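Side-chain contacts in catalase-3 (Neurospora crassa, PDB 4AJ9), which breaks down hydrogen peroxide into oxygen and water with a heme cofactor, probably protecting the cell from peroxide damage: residues V226-K231 with Q305-M310; Q29-A34 with F45-K50; Q575-A580 with S614-D619. All coordinates share one frame; numbering follows the deposited sequence.

Contact 1. Residues V226-K231 with Q305-M310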
loop_
_atom_site.group_PDB
_atom_site.type_symbol
_atom_site.label_atom_id
_atom_site.label_comp_id
_atom_site.label_asym_id
_atom_site.label_seq_id
_atom_site.Cartn_x
_atom_site.Cartn_y
_atom_site.Cartn_z
ATOM N N VAL C 226 -35.244 15.897 -7.360
ATOM C CA VAL C 226 -35.537 14.634 -8.030
ATOM C C VAL C 226 -35.259 13.407 -7.150
ATOM O O VAL C 226 -34.298 13.390 -6.385
ATOM C CB VAL C 226 -34.757 14.503 -9.367
ATOM C CG1 VAL C 226 -33.251 14.413 -9.130
ATOM C CG2 VAL C 226 -35.231 13.299 -10.143
ATOM N N LYS C 227 -36.119 12.395 -7.271
ATOM C CA LYS C 227 -35.842 11.053 -6.738
ATOM C C LYS C 227 -35.640 10.101 -7.914
ATOM O O LYS C 227 -36.456 10.081 -8.847
ATOM C CB LYS C 227 -37.000 10.536 -5.863
ATOM C CG LYS C 227 -37.272 11.339 -4.589
ATOM C CD LYS C 227 -36.160 11.169 -3.559
ATOM C CE LYS C 227 -36.653 11.493 -2.147
ATOM N NZ LYS C 227 -35.544 11.564 -1.150
ATOM N N TRP C 228 -34.565 9.312 -7.874
ATOM C CA TRP C 228 -34.315 8.308 -8.909
ATOM C C TRP C 228 -34.964 6.989 -8.537
ATOM O O TRP C 228 -34.835 6.517 -7.389
ATOM C CB TRP C 228 -32.811 8.044 -9.087
ATOM C CG TRP C 228 -31.986 9.195 -9.540
ATOM C CD1 TRP C 228 -31.049 9.871 -8.806
ATOM C CD2 TRP C 228 -31.974 9.787 -10.846
ATOM N NE1 TRP C 228 -30.468 10.850 -9.573
ATOM C CE2 TRP C 228 -31.012 10.813 -10.831
ATOM C CE3 TRP C 228 -32.676 9.536 -12.031
ATOM C CZ2 TRP C 228 -30.752 11.608 -11.948
ATOM C CZ3 TRP C 228 -32.411 10.323 -13.140
ATOM C CH2 TRP C 228 -31.461 11.343 -13.091
ATOM N N HIS C 229 -35.627 6.376 -9.514
ATOM C CA HIS C 229 -36.258 5.072 -9.326
ATOM C C HIS C 229 -35.888 4.156 -10.480
ATOM O O HIS C 229 -35.881 4.582 -11.639
ATOM C CB HIS C 229 -37.785 5.187 -9.305
ATOM C CG HIS C 229 -38.329 5.995 -8.171
ATOM N ND1 HIS C 229 -39.132 5.452 -7.191
ATOM C CD2 HIS C 229 -38.215 7.312 -7.877
ATOM C CE1 HIS C 229 -39.488 6.400 -6.340
ATOM N NE2 HIS C 229 -38.936 7.536 -6.728
ATOM N N TRP C 230 -35.577 2.900 -10.170
ATOM C CA TRP C 230 -35.470 1.874 -11.201
ATOM C C TRP C 230 -36.632 0.919 -11.002
ATOM O O TRP C 230 -36.800 0.372 -9.916
ATOM C CB TRP C 230 -34.166 1.072 -11.082
ATOM C CG TRP C 230 -32.889 1.796 -11.435
ATOM C CD1 TRP C 230 -31.901 2.191 -10.575
ATOM C CD2 TRP C 230 -32.446 2.157 -12.748
ATOM N NE1 TRP C 230 -30.876 2.785 -11.279
ATOM C CE2 TRP C 230 -31.189 2.778 -12.611
ATOM C CE3 TRP C 230 -32.993 2.014 -14.025
ATOM C CZ2 TRP C 230 -30.477 3.266 -13.702
ATOM C CZ3 TRP C 230 -32.287 2.495 -15.108
ATOM C CH2 TRP C 230 -31.032 3.107 -14.941
ATOM N N LYS C 231 -37.420 0.708 -12.049
ATOM C CA LYS C 231 -38.593 -0.154 -11.974
ATOM C C LYS C 231 -38.310 -1.431 -12.750
ATOM O O LYS C 231 -38.081 -1.401 -13.955
ATOM C CB LYS C 231 -39.820 0.563 -12.549
ATOM C CG LYS C 231 -40.204 1.849 -11.815
ATOM C CD LYS C 231 -40.574 1.582 -10.364
ATOM C CE LYS C 231 -41.903 0.872 -10.243
ATOM N NZ LYS C 231 -42.191 0.471 -8.829
ATOM N N GLN C 305 -42.208 9.313 -13.371
ATOM C CA GLN C 305 -42.142 9.695 -14.772
ATOM C C GLN C 305 -40.960 8.977 -15.397
ATOM O O GLN C 305 -39.808 9.204 -15.009
ATOM C CB GLN C 305 -42.016 11.213 -14.904
ATOM C CG GLN C 305 -43.080 11.967 -14.105
ATOM C CD GLN C 305 -43.006 13.463 -14.301
ATOM O OE1 GLN C 305 -43.024 13.954 -15.427
ATOM N NE2 GLN C 305 -42.906 14.198 -13.201
ATOM N N VAL C 306 -41.253 8.084 -16.336
ATOM C CA VAL C 306 -40.231 7.247 -16.962
ATOM C C VAL C 306 -39.369 8.044 -17.950
ATOM O O VAL C 306 -39.885 8.734 -18.828
ATOM C CB VAL C 306 -40.873 6.022 -17.669
ATOM C CG1 VAL C 306 -39.821 5.199 -18.407
ATOM C CG2 VAL C 306 -41.631 5.155 -16.663
ATOM N N LEU C 307 -38.051 7.955 -17.798
ATOM C CA LEU C 307 -37.136 8.696 -18.662
ATOM C C LEU C 307 -36.487 7.805 -19.712
ATOM O O LEU C 307 -36.073 8.275 -20.777
ATOM C CB LEU C 307 -36.034 9.386 -17.827
ATOM C CG LEU C 307 -36.448 10.447 -16.803
ATOM C CD1 LEU C 307 -35.223 11.194 -16.259
ATOM C CD2 LEU C 307 -37.434 11.436 -17.407
ATOM N N GLY C 308 -36.388 6.518 -19.411
ATOM C CA GLY C 308 -35.764 5.584 -20.328
ATOM C C GLY C 308 -35.648 4.183 -19.765
ATOM O O GLY C 308 -36.289 3.838 -18.758
ATOM N N GLU C 309 -34.835 3.361 -20.422
ATOM C CA GLU C 309 -34.712 1.967 -20.010
ATOM C C GLU C 309 -33.277 1.491 -20.079
ATOM O O GLU C 309 -32.539 1.849 -20.998
ATOM C CB GLU C 309 -35.579 1.076 -20.901
ATOM C CG GLU C 309 -35.558 -0.396 -20.495
ATOM C CD GLU C 309 -36.603 -1.233 -21.222
ATOM O OE1 GLU C 309 -36.435 -1.475 -22.434
ATOM O OE2 GLU C 309 -37.588 -1.656 -20.583
ATOM N N MET C 310 -32.897 0.668 -19.109
ATOM C CA MET C 310 -31.586 0.052 -19.094
ATOM C C MET C 310 -31.746 -1.461 -19.192
ATOM O O MET C 310 -32.584 -2.043 -18.518
ATOM C CB MET C 310 -30.856 0.453 -17.805
ATOM C CG MET C 310 -29.871 -0.556 -17.255
ATOM S SD MET C 310 -28.985 0.193 -15.873
ATOM C CE MET C 310 -29.900 -0.433 -14.446
#
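W230 and M310 meet from two strands of one antiparallel sheet that are not direct neighbours: 270-278 runs between 223-232 and 305-314, and the CA atoms of W230 and E309 lie 8.8 Å apart. No hydrogen bond joins the two segments, so side chains alone make the contact. M310 sets its CB against the rim of the indole, 3.7 Å from CZ3 of W230. Its chain then bends at the last torsion (chi3 97°), which swings the methyl over the ring: CE stands 3.6 Å from the centroid of the six-membered ring of W230, only 5° off the normal, a CH-pi contact. SD approaches the same ring obliquely, 4.2 Å from that centroid, and completes a Met-aromatic contact. A second, lighter contact brings CD1 of L307 to 4.3 Å from CZ3 of W228. L307 opens a classic beta bulge with G308, the two facing L273 of the intervening strand. The indole of W230 also stacks with F122 and lies about 9 Å from the side chain of N138, a predicted active-site residue. Strand 121-128, touched by both W230 and M310, thus joins 223-232, 270-278 and 305-314 round this core of the catalase beta-barrel.

Contact 2. Residues Q29-A34 with F45-K50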
loop_
_atom_site.group_PDB
_atom_site.type_symbol
_atom_site.label_atom_id
_atom_site.label_comp_id
_atom_site.label_asym_id
_atom_site.label_seq_id
_atom_site.Cartn_x
_atom_site.Cartn_y
_atom_site.Cartn_z
ATOM N N GLN C 29 6.256 -25.696 -14.176
ATOM C CA GLN C 29 5.678 -26.813 -13.433
ATOM C C GLN C 29 6.701 -27.498 -12.516
ATOM O O GLN C 29 6.336 -28.381 -11.737
ATOM C CB GLN C 29 5.071 -27.838 -14.399
ATOM C CG GLN C 29 3.816 -27.308 -15.083
ATOM C CD GLN C 29 2.742 -26.956 -14.076
ATOM O OE1 GLN C 29 2.372 -27.778 -13.228
ATOM N NE2 GLN C 29 2.251 -25.726 -14.142
ATOM N N PHE C 30 7.967 -27.088 -12.603
ATOM C CA PHE C 30 9.021 -27.648 -11.750
ATOM C C PHE C 30 9.917 -26.563 -11.171
ATOM O O PHE C 30 10.434 -25.730 -11.907
ATOM C CB PHE C 30 9.907 -28.625 -12.532
ATOM C CG PHE C 30 9.170 -29.817 -13.076
ATOM C CD1 PHE C 30 8.586 -29.771 -14.329
ATOM C CD2 PHE C 30 9.068 -30.977 -12.333
ATOM C CE1 PHE C 30 7.903 -30.874 -14.830
ATOM C CE2 PHE C 30 8.391 -32.082 -12.825
ATOM C CZ PHE C 30 7.809 -32.028 -14.073
ATOM N N SER C 31 10.105 -26.587 -9.855
ATOM C CA SER C 31 11.072 -25.704 -9.219
ATOM C C SER C 31 12.483 -26.144 -9.576
ATOM O O SER C 31 12.752 -27.342 -9.676
ATOM C CB SER C 31 10.919 -25.738 -7.699
ATOM O OG SER C 31 9.694 -25.157 -7.292
ATOM N N LEU C 32 13.380 -25.170 -9.744
ATOM C CA LEU C 32 14.786 -25.442 -10.005
ATOM C C LEU C 32 15.481 -25.942 -8.744
ATOM O O LEU C 32 15.431 -25.280 -7.718
ATOM C CB LEU C 32 15.471 -24.164 -10.499
ATOM C CG LEU C 32 16.974 -24.285 -10.767
ATOM C CD1 LEU C 32 17.225 -25.286 -11.897
ATOM C CD2 LEU C 32 17.540 -22.909 -11.126
ATOM N N LYS C 33 16.148 -27.094 -8.828
ATOM C CA LYS C 33 16.683 -27.755 -7.639
ATOM C C LYS C 33 18.178 -28.036 -7.744
ATOM O O LYS C 33 18.711 -28.238 -8.837
ATOM C CB LYS C 33 15.925 -29.069 -7.385
ATOM C CG LYS C 33 14.418 -28.893 -7.280
ATOM C CD LYS C 33 13.685 -30.238 -7.147
ATOM C CE LYS C 33 12.161 -30.054 -7.157
ATOM N NZ LYS C 33 11.618 -29.606 -8.476
ATOM N N ALA C 34 18.853 -28.036 -6.599
ATOM C CA ALA C 34 20.275 -28.360 -6.551
ATOM C C ALA C 34 20.411 -29.872 -6.408
ATOM O O ALA C 34 20.630 -30.375 -5.312
ATOM C CB ALA C 34 20.951 -27.638 -5.376
ATOM N N PHE C 45 14.105 -17.656 -10.879
ATOM C CA PHE C 45 13.338 -16.437 -11.110
ATOM C C PHE C 45 11.914 -16.764 -11.566
ATOM O O PHE C 45 10.970 -16.033 -11.254
ATOM C CB PHE C 45 14.046 -15.563 -12.149
ATOM C CG PHE C 45 14.028 -16.128 -13.547
ATOM C CD1 PHE C 45 14.943 -17.106 -13.929
ATOM C CD2 PHE C 45 13.120 -15.653 -14.492
ATOM C CE1 PHE C 45 14.937 -17.609 -15.222
ATOM C CE2 PHE C 45 13.108 -16.155 -15.788
ATOM C CZ PHE C 45 14.015 -17.132 -16.153
ATOM N N ILE C 46 11.772 -17.874 -12.291
ATOM C CA ILE C 46 10.473 -18.353 -12.785
ATOM C C ILE C 46 9.532 -18.682 -11.629
ATOM O O ILE C 46 8.406 -18.203 -11.585
ATOM C CB ILE C 46 10.647 -19.601 -13.684
ATOM C CG1 ILE C 46 11.353 -19.224 -14.994
ATOM C CG2 ILE C 46 9.300 -20.295 -13.970
ATOM C CD1 ILE C 46 11.708 -20.436 -15.837
ATOM N N PHE C 47 9.991 -19.510 -10.694
ATOM C CA PHE C 47 9.204 -19.771 -9.495
ATOM C C PHE C 47 8.765 -18.482 -8.766
ATOM O O PHE C 47 7.584 -18.288 -8.471
ATOM C CB PHE C 47 9.980 -20.645 -8.509
ATOM C CG PHE C 47 9.317 -20.740 -7.169
ATOM C CD1 PHE C 47 8.239 -21.590 -6.981
ATOM C CD2 PHE C 47 9.753 -19.964 -6.112
ATOM C CE1 PHE C 47 7.600 -21.655 -5.758
ATOM C CE2 PHE C 47 9.133 -20.037 -4.893
ATOM C CZ PHE C 47 8.054 -20.883 -4.715
ATOM N N ARG C 48 9.720 -17.622 -8.442
ATOM C CA ARG C 48 9.396 -16.456 -7.622
ATOM C C ARG C 48 8.453 -15.480 -8.309
ATOM O O ARG C 48 7.538 -14.984 -7.674
ATOM C CB ARG C 48 10.649 -15.753 -7.072
ATOM C CG ARG C 48 11.225 -16.444 -5.827
ATOM C CD ARG C 48 12.470 -15.740 -5.269
ATOM N NE ARG C 48 13.576 -15.786 -6.218
ATOM C CZ ARG C 48 13.844 -14.836 -7.105
ATOM N NH1 ARG C 48 13.103 -13.736 -7.153
ATOM N NH2 ARG C 48 14.850 -14.992 -7.946
ATOM N N GLN C 49 8.645 -15.220 -9.603
ATOM C CA GLN C 49 7.725 -14.304 -10.299
ATOM C C GLN C 49 6.291 -14.864 -10.379
ATOM O O GLN C 49 5.309 -14.117 -10.293
ATOM C CB GLN C 49 8.254 -13.885 -11.688
ATOM C CG GLN C 49 8.468 -15.022 -12.698
ATOM C CD GLN C 49 7.240 -15.346 -13.552
ATOM O OE1 GLN C 49 6.576 -14.456 -14.070
ATOM N NE2 GLN C 49 6.942 -16.644 -13.700
ATOM N N LYS C 50 6.169 -16.178 -10.523
ATOM C CA LYS C 50 4.853 -16.814 -10.525
ATOM C C LYS C 50 4.194 -16.755 -9.134
ATOM O O LYS C 50 3.036 -16.335 -8.994
ATOM C CB LYS C 50 4.954 -18.267 -11.023
ATOM C CG LYS C 50 3.596 -19.004 -11.148
ATOM C CD LYS C 50 3.783 -20.458 -11.653
ATOM C CE LYS C 50 2.472 -21.266 -11.592
ATOM N NZ LYS C 50 2.604 -22.653 -12.142
#
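S31 and F47 form the closely packed centre of this contact, where an extended N-terminal segment passes the first turn of helix 45-55 with CA atoms 6.2 Å apart. The ring of F47 is turned out from the helix with CG anti to the backbone N (chi1 170°), and CD1 comes obliquely to 3.9 Å from OG of S31. This is a van der Waals approach; the hydroxyl finds its polar partner in D147 of the second subunit. NZ of K33 curls back to the carbonyl O of S31, a hydrogen bond of 2.8 Å, and also forms a salt bridge with D147 of the second subunit. Within the helix, I46 O is gripped twice, by the backbone N of K50 and, in the carbonyl plane on a lone pair, by NE2 of Q49 at 3.0 Å.

The other end is looser. Q29 and K50, the latter extended along its whole length, approach at a slant, and NE2 of Q29 stops 3.7 Å from NZ of K50 without a bond between these two nitrogens. NZ of K50 is instead engaged by acids: it forms salt bridges with E28 and with D153 of the second subunit, which would probably offset its buried charge.

The two segments are further linked through D44, whose carboxylate accepts from N of L32 and N of F47. F47 lies about 5 Å from a bound heme, probably that of another subunit, and packs on G347 of the second subunit. K33 and A34 pair antiparallel with a strand of the second subunit, so the sheet runs on across the interface, while the ring of F45 meets F418 of the third subunit edge-to-face, setting helix 45-55 among several chains of the tetramer.

Contact 3. Residues Q575-A580 with S614-D619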
loop_
_atom_site.group_PDB
_atom_site.type_symbol
_atom_site.label_atom_id
_atom_site.label_comp_id
_atom_site.label_asym_id
_atom_site.label_seq_id
_atom_site.Cartn_x
_atom_site.Cartn_y
_atom_site.Cartn_z
ATOM N N GLN C 575 -29.774 -33.246 -13.490
ATOM C CA GLN C 575 -29.260 -33.195 -12.122
ATOM C C GLN C 575 -29.708 -34.438 -11.357
ATOM O O GLN C 575 -30.809 -34.940 -11.579
ATOM C CB GLN C 575 -29.788 -31.939 -11.418
ATOM C CG GLN C 575 -29.032 -31.516 -10.177
ATOM C CD GLN C 575 -29.585 -30.221 -9.581
ATOM O OE1 GLN C 575 -30.799 -30.064 -9.436
ATOM N NE2 GLN C 575 -28.693 -29.294 -9.233
ATOM N N THR C 576 -28.853 -34.935 -10.467
ATOM C CA THR C 576 -29.203 -36.067 -9.613
ATOM C C THR C 576 -29.972 -35.583 -8.403
ATOM O O THR C 576 -29.861 -34.418 -8.012
ATOM C CB THR C 576 -27.952 -36.798 -9.085
ATOM O OG1 THR C 576 -27.187 -35.894 -8.272
ATOM C CG2 THR C 576 -27.102 -37.312 -10.235
ATOM N N TYR C 577 -30.734 -36.481 -7.790
ATOM C CA TYR C 577 -31.431 -36.146 -6.553
ATOM C C TYR C 577 -30.457 -35.679 -5.488
ATOM O O TYR C 577 -30.779 -34.787 -4.701
ATOM C CB TYR C 577 -32.264 -37.322 -6.042
ATOM C CG TYR C 577 -33.605 -37.393 -6.718
ATOM C CD1 TYR C 577 -34.571 -36.420 -6.478
ATOM C CD2 TYR C 577 -33.902 -38.408 -7.618
ATOM C CE1 TYR C 577 -35.800 -36.464 -7.099
ATOM C CE2 TYR C 577 -35.138 -38.466 -8.250
ATOM C CZ TYR C 577 -36.084 -37.493 -7.987
ATOM O OH TYR C 577 -37.316 -37.536 -8.614
ATOM N N SER C 578 -29.263 -36.269 -5.486
ATOM C CA SER C 578 -28.235 -35.935 -4.498
ATOM C C SER C 578 -27.878 -34.456 -4.587
ATOM O O SER C 578 -27.748 -33.772 -3.568
ATOM C CB SER C 578 -26.981 -36.804 -4.711
ATOM O OG SER C 578 -25.970 -36.502 -3.758
ATOM N N ALA C 579 -27.759 -33.961 -5.814
ATOM C CA ALA C 579 -27.346 -32.587 -6.065
ATOM C C ALA C 579 -28.501 -31.585 -6.035
ATOM O O ALA C 579 -28.274 -30.373 -6.094
ATOM C CB ALA C 579 -26.616 -32.500 -7.398
ATOM N N ALA C 580 -29.732 -32.079 -5.947
ATOM C CA ALA C 580 -30.908 -31.213 -6.095
ATOM C C ALA C 580 -31.484 -30.704 -4.779
ATOM O O ALA C 580 -31.395 -31.359 -3.734
ATOM C CB ALA C 580 -31.992 -31.911 -6.892
ATOM N N SER C 614 -39.028 -36.683 -1.552
ATOM C CA SER C 614 -40.082 -36.168 -0.681
ATOM C C SER C 614 -39.747 -34.806 -0.082
ATOM O O SER C 614 -40.628 -33.962 0.076
ATOM C CB SER C 614 -40.379 -37.149 0.457
ATOM O OG SER C 614 -40.830 -38.389 -0.043
ATOM N N GLN C 615 -38.487 -34.599 0.287
ATOM C CA GLN C 615 -38.110 -33.346 0.942
ATOM C C GLN C 615 -38.243 -32.186 -0.040
ATOM O O GLN C 615 -38.694 -31.101 0.324
ATOM C CB GLN C 615 -36.678 -33.417 1.486
ATOM C CG GLN C 615 -36.308 -32.253 2.401
ATOM C CD GLN C 615 -37.161 -32.207 3.649
ATOM O OE1 GLN C 615 -37.172 -33.154 4.440
ATOM N NE2 GLN C 615 -37.877 -31.097 3.843
ATOM N N ILE C 616 -37.839 -32.431 -1.283
ATOM C CA ILE C 616 -37.937 -31.434 -2.344
ATOM C C ILE C 616 -39.384 -31.018 -2.578
ATOM O O ILE C 616 -39.687 -29.828 -2.717
ATOM C CB ILE C 616 -37.328 -31.951 -3.663
ATOM C CG1 ILE C 616 -35.814 -32.135 -3.516
ATOM C CG2 ILE C 616 -37.598 -30.965 -4.808
ATOM C CD1 ILE C 616 -35.141 -32.726 -4.742
ATOM N N LEU C 617 -40.284 -31.995 -2.631
ATOM C CA LEU C 617 -41.690 -31.685 -2.882
ATOM C C LEU C 617 -42.289 -30.988 -1.672
ATOM O O LEU C 617 -43.093 -30.067 -1.814
ATOM C CB LEU C 617 -42.481 -32.950 -3.202
ATOM C CG LEU C 617 -43.895 -32.731 -3.743
ATOM C CD1 LEU C 617 -43.845 -31.848 -4.975
ATOM C CD2 LEU C 617 -44.574 -34.070 -4.062
ATOM N N THR C 618 -41.888 -31.436 -0.484
ATOM C CA THR C 618 -42.342 -30.839 0.764
ATOM C C THR C 618 -41.880 -29.382 0.886
ATOM O O THR C 618 -42.684 -28.496 1.202
ATOM C CB THR C 618 -41.865 -31.661 1.991
ATOM O OG1 THR C 618 -42.446 -32.975 1.945
ATOM C CG2 THR C 618 -42.259 -30.985 3.291
ATOM N N ASP C 619 -40.594 -29.136 0.632
ATOM C CA ASP C 619 -40.046 -27.781 0.698
ATOM C C ASP C 619 -40.786 -26.894 -0.292
ATOM O O ASP C 619 -41.248 -25.817 0.056
ATOM C CB ASP C 619 -38.551 -27.753 0.347
ATOM C CG ASP C 619 -37.653 -28.351 1.439
ATOM O OD1 ASP C 619 -38.057 -28.395 2.618
ATOM O OD2 ASP C 619 -36.518 -28.772 1.105
#
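I616 carries the whole apolar contact, reaching from helix 612-622 with the tip of its longer branch to both Y577 and A580. CG1 stands anti to the carbonyl carbon (chi1 -67°) and the branch continues extended, so that CD1 touches both partners: 3.9 Å from CB of A580 and 4.1 Å from CD1 of Y577. The methyl meets the tyrosine at the edge of its ring, near the ring plane. L537 of strand 533-537 touches both Y577 and I616.

Hydrogen bonds do not cross between the segments, but they shape each side. OG1 of T576 accepts from N of A579 at 3.2 Å, an ST motif where the chain leaves strand 575-576; N of A580 then bonds to O of Y577. On the helix, S614 O receives N and OG1 of T618 from opposite faces of its plane, the hydroxyl at 2.8 Å. NE2 of Q615 reaches OD1 of D619 at 3.0 Å, coming in from above the carboxylate plane. Farther out, OH of Y577 is bonded to S538 O, while NH1 of R612 meets the carbonyl oxygens of Y577 and S578.

The domain is built on a parallel beta sheet, and its family assignment is consistent with a class I glutamine amidotransferase-like fold; here a loop at the edge strand 575-576 joins a helix packed on the inner strands. The chemistry is that of a hydrophobic seam: dispersion contacts without directional bonds across it, with the polar bonds kept within each segment or made to residues outside the two.

How the contacts relate
From the N terminus, contact 2 closes first, bringing helix 45-55 back against the N-terminal arm across a short loop of ten residues and binding it within the tetramer interface. Contact 1 follows, spanning 73 residues that include strand 270-278 and two helices, and ties strands of the heme-bearing catalase barrel. Contact 3 closes last, within the C-terminal domain of long catalases, across 33 residues between an edge-strand loop and helix 612-622. The three loops succeed one another without nesting or crossing. Contacts 1 and 2 both belong to the catalase core region of the chain, yet their centres are about 55 Å apart; contacts 2 and 3 both touch the second subunit.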